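Local coordinates for protein polyketide biosynthesis 3-hydroxy-3-methylglutaryl-ACP synthase PksG (Bacillus subtilis, PDB 4YXT) that catalyses the aldol condensation of acetyl-ACP with a beta-ketothioester polyketide intermediate, a step in making the antibiotic bacillaene, at residues E230-K233 against G237-Y240; D222-T227 against R262-K267; R358-Q361 against E365-E368. The protein carries 1 engineered substitution. All coordinates share one frame; numbering follows the deposited sequence.

In the fold
Contacts 1 and 2 are neighbours, their centres 12 Å apart, and both draw on helix 213-234: contact 2 packs residues 222-227 against helix 254-267, and contact 1 ties residues 230-233 to the loop that follows. Along the chain contact 1 falls between the two halves of contact 2, and its Y240 packs on M264 and M265, so the loop after the helix bridges the two helices on its way to strand 246-249, outermost in this chain's large sheet. Contact 3 comes later, at strand 360-361 and helix 364-370. It touches neither, its nearest atoms about 26 Å from contact 1 and 25 Å from contact 2, and lies on the opposite side of the chain's centre from contact 1.

Contact 1: residues E230-K233 against G237-Y240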
loop_
_atom_site.group_PDB
_atom_site.type_symbol
_atom_site.label_atom_id
_atom_site.label_comp_id
_atom_site.label_asym_id
_atom_site.label_seq_id
_atom_site.Cartn_x
_atom_site.Cartn_y
_atom_site.Cartn_z
ATOM N N GLU A 230 -10.573 -21.355 -6.481
ATOM C CA GLU A 230 -11.278 -20.101 -6.850
ATOM C C GLU A 230 -11.108 -19.764 -8.361
ATOM O O GLU A 230 -12.080 -19.448 -9.079
ATOM C CB GLU A 230 -10.862 -18.945 -5.955
ATOM C CG GLU A 230 -11.092 -19.188 -4.460
ATOM C CD GLU A 230 -12.541 -18.889 -3.991
ATOM O OE1 GLU A 230 -13.458 -18.697 -4.857
ATOM O OE2 GLU A 230 -12.754 -18.849 -2.743
ATOM N N TYR A 231 -9.878 -19.871 -8.849
ATOM C CA TYR A 231 -9.584 -19.662 -10.276
ATOM C C TYR A 231 -10.433 -20.535 -11.180
ATOM O O TYR A 231 -10.975 -20.070 -12.165
ATOM C CB TYR A 231 -8.127 -19.976 -10.502
ATOM C CG TYR A 231 -7.610 -19.807 -11.905
ATOM C CD1 TYR A 231 -7.706 -20.851 -12.807
ATOM C CD2 TYR A 231 -6.931 -18.649 -12.305
ATOM C CE1 TYR A 231 -7.201 -20.754 -14.081
ATOM C CE2 TYR A 231 -6.423 -18.542 -13.582
ATOM C CZ TYR A 231 -6.565 -19.603 -14.466
ATOM O OH TYR A 231 -6.056 -19.600 -15.729
ATOM N N GLN A 232 -10.497 -21.816 -10.845
ATOM C CA GLN A 232 -11.338 -22.799 -11.542
ATOM C C GLN A 232 -12.808 -22.420 -11.530
ATOM O O GLN A 232 -13.507 -22.560 -12.526
ATOM C CB GLN A 232 -11.223 -24.175 -10.855
ATOM C CG GLN A 232 -9.971 -24.944 -11.183
ATOM C CD GLN A 232 -10.075 -26.396 -10.757
ATOM O OE1 GLN A 232 -10.369 -26.697 -9.610
ATOM N NE2 GLN A 232 -9.858 -27.293 -11.688
ATOM N N LYS A 233 -13.292 -21.949 -10.397
ATOM C CA LYS A 233 -14.687 -21.536 -10.355
ATOM C C LYS A 233 -14.937 -20.403 -11.350
ATOM O O LYS A 233 -15.998 -20.328 -11.883
ATOM C CB LYS A 233 -15.143 -21.183 -8.949
ATOM C CG LYS A 233 -14.960 -22.346 -7.986
ATOM C CD LYS A 233 -15.659 -22.123 -6.652
ATOM C CE LYS A 233 -15.544 -23.368 -5.792
ATOM N NZ LYS A 233 -16.759 -23.564 -4.949
ATOM N N GLY A 237 -13.088 -25.243 -17.124
ATOM C CA GLY A 237 -12.184 -26.058 -17.896
ATOM C C GLY A 237 -10.776 -26.006 -17.349
ATOM O O GLY A 237 -9.907 -26.718 -17.851
ATOM N N ALA A 238 -10.525 -25.195 -16.309
ATOM C CA ALA A 238 -9.137 -24.979 -15.892
ATOM C C ALA A 238 -8.575 -26.264 -15.336
ATOM O O ALA A 238 -9.159 -26.860 -14.441
ATOM C CB ALA A 238 -9.040 -23.848 -14.886
ATOM N N ASN A 239 -7.440 -26.696 -15.881
ATOM C CA ASN A 239 -6.840 -27.968 -15.522
ATOM C C ASN A 239 -5.397 -27.733 -15.102
ATOM O O ASN A 239 -4.601 -27.172 -15.856
ATOM C CB ASN A 239 -6.909 -28.957 -16.720
ATOM C CG ASN A 239 -6.479 -30.348 -16.345
ATOM O OD1 ASN A 239 -5.293 -30.645 -16.235
ATOM N ND2 ASN A 239 -7.442 -31.201 -16.096
ATOM N N TYR A 240 -5.085 -28.105 -13.869
ATOM C CA TYR A 240 -3.806 -27.768 -13.291
ATOM C C TYR A 240 -2.615 -28.369 -14.093
ATOM O O TYR A 240 -1.527 -27.819 -14.094
ATOM C CB TYR A 240 -3.767 -28.269 -11.868
ATOM C CG TYR A 240 -2.717 -27.642 -11.004
ATOM C CD1 TYR A 240 -2.858 -26.334 -10.526
ATOM C CD2 TYR A 240 -1.604 -28.336 -10.627
ATOM C CE1 TYR A 240 -1.900 -25.754 -9.680
ATOM C CE2 TYR A 240 -0.640 -27.759 -9.794
ATOM C CZ TYR A 240 -0.780 -26.473 -9.334
ATOM O OH TYR A 240 0.226 -25.945 -8.498
#
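A238 meets residues 230-233 through two separate groups: its methyl rests against Y231, while its carbonyl oxygen is held by Q232. The second segment enters at G237, where at phi 95° a CB would be pressed against the preceding carbonyl oxygen, so the backbone calls for glycine. At A238 the CB bond points toward the helix. The methyl approaches the rim of the Y231 ring in the ring plane, with A238 CB 3.7 Å from Y231 CE1 and 3.9 Å from Y231 CD1. A trans first torsion carries the Y231 ring out to the loop; its hydroxyl bonds S336 and its ring meets F334 edge-to-face. The carbonyl of A238 accepts a hydrogen bond from Q232, NE2 to O 2.9 Å. The N-H...O angle of 168° is nearly straight, the oxygen lies in the Q232 amide plane, and the donor is tilted 27° from the carbonyl plane. Further back along the glutamine, Q232 CG lies 4.0 Å from A238 CB. N239 directs its CB away from the helix, and its OD1 accepts from D242 N just downstream. Y240 is buried, its ring edge-to-face with F228 and its hydroxyl bonded to that of Y249. This is part of the loop linking helix 213-234 to strand 246-249 in the thiolase-like fold. One near-straight hydrogen bond and one methyl-to-ring contact hold A238 to the helix, polar and apolar chemistry side by side, which probably helps set how the chain leaves it.

Contact 2: residues D222-T227 against R262-K267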
loop_
_atom_site.group_PDB
_atom_site.type_symbol
_atom_site.label_atom_id
_atom_site.label_comp_id
_atom_site.label_asym_id
_atom_site.label_seq_id
_atom_site.Cartn_x
_atom_site.Cartn_y
_atom_site.Cartn_z
ATOM N N ASP A 222 -2.621 -24.588 2.300
ATOM C CA ASP A 222 -4.066 -24.338 2.203
ATOM C C ASP A 222 -4.439 -23.267 1.140
ATOM O O ASP A 222 -5.389 -23.488 0.347
ATOM C CB ASP A 222 -4.633 -24.010 3.562
ATOM C CG ASP A 222 -4.509 -25.191 4.558
ATOM O OD1 ASP A 222 -4.316 -26.361 4.119
ATOM O OD2 ASP A 222 -4.603 -24.932 5.793
ATOM N N CYS A 223 -3.676 -22.159 1.068
ATOM C CA CYS A 223 -3.955 -21.129 0.085
ATOM C C CYS A 223 -3.607 -21.582 -1.330
ATOM O O CYS A 223 -4.316 -21.235 -2.277
ATOM C CB CYS A 223 -3.280 -19.795 0.364
ATOM S SG CYS A 223 -3.694 -18.878 1.902
ATOM N N CYS A 224 -2.516 -22.334 -1.483
ATOM C CA CYS A 224 -2.205 -22.900 -2.791
ATOM C C CYS A 224 -3.400 -23.695 -3.390
ATOM O O CYS A 224 -3.784 -23.504 -4.562
ATOM C CB CYS A 224 -0.947 -23.748 -2.699
ATOM S SG CYS A 224 -0.325 -24.086 -4.317
ATOM N N GLU A 225 -4.064 -24.506 -2.580
ATOM C CA GLU A 225 -5.245 -25.236 -3.070
ATOM C C GLU A 225 -6.485 -24.344 -3.238
ATOM O O GLU A 225 -7.226 -24.476 -4.222
ATOM C CB GLU A 225 -5.559 -26.402 -2.130
ATOM C CG GLU A 225 -6.984 -26.941 -2.205
ATOM C CD GLU A 225 -7.244 -28.038 -1.170
ATOM O OE1 GLU A 225 -6.260 -28.610 -0.626
ATOM O OE2 GLU A 225 -8.439 -28.321 -0.885
ATOM N N GLN A 226 -6.763 -23.449 -2.286
ATOM C CA GLN A 226 -7.987 -22.642 -2.410
ATOM C C GLN A 226 -7.898 -21.666 -3.544
ATOM O O GLN A 226 -8.865 -21.455 -4.276
ATOM C CB GLN A 226 -8.324 -21.905 -1.120
ATOM C CG GLN A 226 -8.719 -22.854 -0.001
ATOM C CD GLN A 226 -9.995 -23.639 -0.284
ATOM O OE1 GLN A 226 -10.150 -24.783 0.152
ATOM N NE2 GLN A 226 -10.911 -23.024 -1.013
ATOM N N THR A 227 -6.732 -21.080 -3.732
ATOM C CA THR A 227 -6.609 -20.117 -4.831
ATOM C C THR A 227 -6.923 -20.776 -6.165
ATOM O O THR A 227 -7.619 -20.212 -7.027
ATOM C CB THR A 227 -5.220 -19.417 -4.843
ATOM O OG1 THR A 227 -4.163 -20.372 -4.865
ATOM C CG2 THR A 227 -5.060 -18.514 -3.657
ATOM N N ARG A 262 4.153 -31.072 -5.261
ATOM C CA ARG A 262 3.788 -32.494 -5.014
ATOM C C ARG A 262 2.385 -32.633 -4.414
ATOM O O ARG A 262 1.624 -33.472 -4.822
ATOM C CB ARG A 262 4.809 -33.126 -4.067
ATOM C CG ARG A 262 4.532 -34.569 -3.677
ATOM C CD ARG A 262 5.832 -35.256 -3.287
ATOM N NE ARG A 262 6.676 -34.418 -2.413
ATOM C CZ ARG A 262 7.918 -33.972 -2.681
ATOM N NH1 ARG A 262 8.549 -34.266 -3.823
ATOM N NH2 ARG A 262 8.552 -33.217 -1.780
ATOM N N THR A 263 2.074 -31.786 -3.432
ATOM C CA THR A 263 0.797 -31.738 -2.787
ATOM C C THR A 263 -0.252 -31.433 -3.818
ATOM O O THR A 263 -1.198 -32.189 -3.968
ATOM C CB THR A 263 0.808 -30.668 -1.700
ATOM O OG1 THR A 263 1.884 -30.936 -0.778
ATOM C CG2 THR A 263 -0.495 -30.650 -0.941
ATOM N N MET A 264 -0.078 -30.358 -4.591
ATOM C CA MET A 264 -1.106 -29.989 -5.594
ATOM C C MET A 264 -1.373 -31.081 -6.609
ATOM O O MET A 264 -2.535 -31.361 -6.950
ATOM C CB MET A 264 -0.717 -28.711 -6.348
ATOM C CG MET A 264 -0.773 -27.460 -5.495
ATOM S SD MET A 264 -2.430 -27.177 -4.831
ATOM C CE MET A 264 -3.401 -26.697 -6.256
ATOM N N MET A 265 -0.291 -31.658 -7.139
ATOM C CA MET A 265 -0.407 -32.685 -8.192
ATOM C C MET A 265 -1.154 -33.926 -7.699
ATOM O O MET A 265 -1.908 -34.508 -8.458
ATOM C CB MET A 265 0.975 -33.131 -8.704
ATOM C CG MET A 265 1.666 -32.118 -9.571
ATOM S SD MET A 265 0.750 -31.673 -11.074
ATOM C CE MET A 265 1.153 -29.948 -10.905
ATOM N N ARG A 266 -0.939 -34.323 -6.443
ATOM C CA ARG A 266 -1.693 -35.448 -5.851
ATOM C C ARG A 266 -3.201 -35.110 -5.615
ATOM O O ARG A 266 -4.053 -36.001 -5.717
ATOM C CB ARG A 266 -1.002 -35.933 -4.562
ATOM C CG ARG A 266 0.301 -36.701 -4.813
ATOM C CD ARG A 266 1.301 -36.600 -3.636
ATOM N NE ARG A 266 1.102 -37.629 -2.603
ATOM C CZ ARG A 266 0.385 -37.484 -1.482
ATOM N NH1 ARG A 266 -0.211 -36.328 -1.179
ATOM N NH2 ARG A 266 0.266 -38.517 -0.653
ATOM N N LYS A 267 -3.497 -33.835 -5.305
ATOM C CA LYS A 267 -4.872 -33.288 -5.156
ATOM C C LYS A 267 -5.607 -33.115 -6.461
ATOM O O LYS A 267 -6.798 -33.287 -6.516
ATOM C CB LYS A 267 -4.854 -31.936 -4.436
ATOM C CG LYS A 267 -4.438 -32.071 -2.985
ATOM C CD LYS A 267 -4.473 -30.763 -2.204
ATOM C CE LYS A 267 -4.705 -31.051 -0.727
ATOM N NZ LYS A 267 -6.151 -31.383 -0.479
#
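C224 sends its SG toward M264 because SG stands anti to the backbone N (chi1 -165°), and M264 answers with a chain folded at chi2 (-60°) and chi3 that curls its sulfur back over the facing helix. The result is a helix-helix packing in the thiolase-like fold: the short axes of 222-227 and 262-267 cross at -41° with a closest approach of 10.4 Å, and the nearest CA atoms are those of E225 and M264, 6.8 Å apart. The apolar heart is small. C224 SG lies 3.6 Å from M264 CG and 3.8 Å from M264 SD, and the same sulfur, M264 SD, is 3.8 Å from E225 CA, which places it against the backbone of the first helix as well as against its cysteine. Behind, C224 also packs on F324 of strand 319-327, and its side chain is about 9 Å from that of H250, the probable proton donor/acceptor, which puts this helix pair probably not far from the active site. At the exposed end E225 and K267 cross at about a right angle and form a salt bridge, although the hydrogen bond in it is weak and the position of E225 OE1 is less sure because it sits too close to its neighbour. The bent methionine finishes against the main chain, with M264 CE 3.6 Å from C224 O.

Contact 3: residues R358-Q361 against E365-E368; sequences RRYQ and EEYE
Y360 and E366 make the closer part of this contact, phenol against carboxylate, while Q361 and E366 face each other more loosely. The segments bury just 83 Å² between them, and every touching residue is partly exposed at the surface. On the closer side Y360 OH donates to E366 OE2 at 3.3 Å, a weak hydrogen bond. OE2 arrives at the edge of the tyrosine, in the plane of the ring, and also lies 3.9 Å from Y360 CE2. The two side chains cross at about a right angle, with ring and carboxylate planes 62° apart, so the acid meets the ring neither stacked nor coplanar. A nearly trans chi1 of -176° aims the phenol of Y360 at the helix; the ring itself also touches I394 and S397 of helix 392-397. E366 stretches its chain out to the ring edge.

The setting is a tight strand-to-helix connection. Strand 360-361 is an outer strand of a small three-stranded mixed sheet, running parallel to strand 16-19, and Y360 is tied by backbone hydrogen bonds to T15 and Y17. Three residues later the chain is in helix 364-370, and the stronger polar partner of E366 lies in the intervening turn: its OE1 accepts from the backbone N of S363. The carboxylate is thus split, one oxygen holding the turn and the other reaching the tyrosine.

The looser side begins at Q361, whose CB points away from the helix. Its CA is 9.5 Å from E366 CA, and this is the nearest CA pair across the segments. Q361 O and E366 OE1 are both acceptors, so nothing bonds them, and they come only to 4.0 Å.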
loop_
_atom_site.group_PDB
_atom_site.type_symbol
_atom_site.label_atom_id
_atom_site.label_comp_id
_atom_site.label_asym_id
_atom_site.label_seq_id
_atom_site.Cartn_x
_atom_site.Cartn_y
_atom_site.Cartn_z
ATOM N N ARG A 358 27.989 -11.547 -11.416
ATOM C CA ARG A 358 29.017 -10.521 -11.104
ATOM C C ARG A 358 28.987 -9.986 -9.716
ATOM O O ARG A 358 29.679 -9.011 -9.432
ATOM C CB ARG A 358 28.988 -9.328 -12.065
ATOM C CG ARG A 358 28.394 -9.646 -13.425
ATOM C CD ARG A 358 29.214 -9.124 -14.600
ATOM N NE ARG A 358 29.186 -10.070 -15.720
ATOM C CZ ARG A 358 29.635 -9.814 -16.948
ATOM N NH1 ARG A 358 30.144 -8.629 -17.263
ATOM N NH2 ARG A 358 29.571 -10.754 -17.884
ATOM N N ARG A 359 28.220 -10.589 -8.819
ATOM C CA ARG A 359 28.175 -10.066 -7.461
ATOM C C ARG A 359 29.402 -10.492 -6.708
ATOM O O ARG A 359 30.015 -11.524 -7.028
ATOM C CB ARG A 359 26.919 -10.550 -6.710
ATOM C CG ARG A 359 25.609 -10.176 -7.365
ATOM C CD ARG A 359 24.441 -10.911 -6.727
ATOM N NE ARG A 359 24.515 -12.356 -7.008
ATOM C CZ ARG A 359 23.736 -13.290 -6.465
ATOM N NH1 ARG A 359 22.754 -12.931 -5.612
ATOM N NH2 ARG A 359 23.921 -14.596 -6.787
ATOM N N TYR A 360 29.736 -9.709 -5.687
ATOM C CA TYR A 360 30.893 -9.954 -4.848
ATOM C C TYR A 360 30.595 -10.955 -3.769
ATOM O O TYR A 360 29.641 -10.789 -2.995
ATOM C CB TYR A 360 31.288 -8.653 -4.181
ATOM C CG TYR A 360 32.538 -8.691 -3.341
ATOM C CD1 TYR A 360 33.773 -8.383 -3.894
ATOM C CD2 TYR A 360 32.477 -8.953 -1.991
ATOM C CE1 TYR A 360 34.918 -8.373 -3.123
ATOM C CE2 TYR A 360 33.603 -8.941 -1.213
ATOM C CZ TYR A 360 34.829 -8.660 -1.780
ATOM O OH TYR A 360 35.965 -8.649 -0.987
ATOM N N GLN A 361 31.454 -11.966 -3.668
ATOM C CA GLN A 361 31.303 -13.003 -2.655
ATOM C C GLN A 361 31.870 -12.619 -1.278
ATOM O O GLN A 361 33.046 -12.335 -1.151
ATOM C CB GLN A 361 31.989 -14.279 -3.113
ATOM C CG GLN A 361 31.957 -15.342 -2.028
ATOM C CD GLN A 361 32.070 -16.744 -2.566
ATOM O OE1 GLN A 361 32.252 -16.952 -3.758
ATOM N NE2 GLN A 361 31.960 -17.711 -1.689
ATOM N N GLU A 365 34.074 -13.996 7.639
ATOM C CA GLU A 365 34.477 -12.920 8.523
ATOM C C GLU A 365 33.744 -11.654 8.062
ATOM O O GLU A 365 33.203 -10.933 8.893
ATOM C CB GLU A 365 36.008 -12.735 8.608
ATOM C CG GLU A 365 36.612 -13.015 9.998
ATOM C CD GLU A 365 37.014 -14.482 10.258
ATOM O OE1 GLU A 365 36.971 -15.301 9.307
ATOM O OE2 GLU A 365 37.387 -14.828 11.419
ATOM N N GLU A 366 33.699 -11.395 6.755
ATOM C CA GLU A 366 32.935 -10.228 6.267
ATOM C C GLU A 366 31.450 -10.295 6.652
ATOM O O GLU A 366 30.870 -9.308 7.097
ATOM C CB GLU A 366 33.067 -10.073 4.746
ATOM C CG GLU A 366 34.396 -9.482 4.319
ATOM C CD GLU A 366 34.688 -9.658 2.848
ATOM O OE1 GLU A 366 34.373 -10.709 2.264
ATOM O OE2 GLU A 366 35.269 -8.740 2.268
ATOM N N TYR A 367 30.866 -11.475 6.515
ATOM C CA TYR A 367 29.442 -11.649 6.686
ATOM C C TYR A 367 29.040 -11.598 8.177
ATOM O O TYR A 367 27.992 -11.041 8.531
ATOM C CB TYR A 367 28.995 -12.941 6.007
ATOM C CG TYR A 367 27.594 -13.320 6.387
ATOM C CD1 TYR A 367 26.492 -12.615 5.877
ATOM C CD2 TYR A 367 27.358 -14.350 7.273
ATOM C CE1 TYR A 367 25.207 -12.944 6.243
ATOM C CE2 TYR A 367 26.075 -14.678 7.649
ATOM C CZ TYR A 367 25.003 -13.968 7.133
ATOM O OH TYR A 367 23.735 -14.330 7.508
ATOM N N GLU A 368 29.889 -12.138 9.047
ATOM C CA GLU A 368 29.639 -12.143 10.495
ATOM C C GLU A 368 29.779 -10.728 11.088
ATOM O O GLU A 368 29.234 -10.428 12.168
ATOM C CB GLU A 368 30.608 -13.122 11.184
ATOM C CG GLU A 368 30.214 -13.588 12.583
ATOM C CD GLU A 368 29.305 -14.812 12.590
ATOM O OE1 GLU A 368 29.642 -15.825 11.934
ATOM O OE2 GLU A 368 28.261 -14.761 13.276
#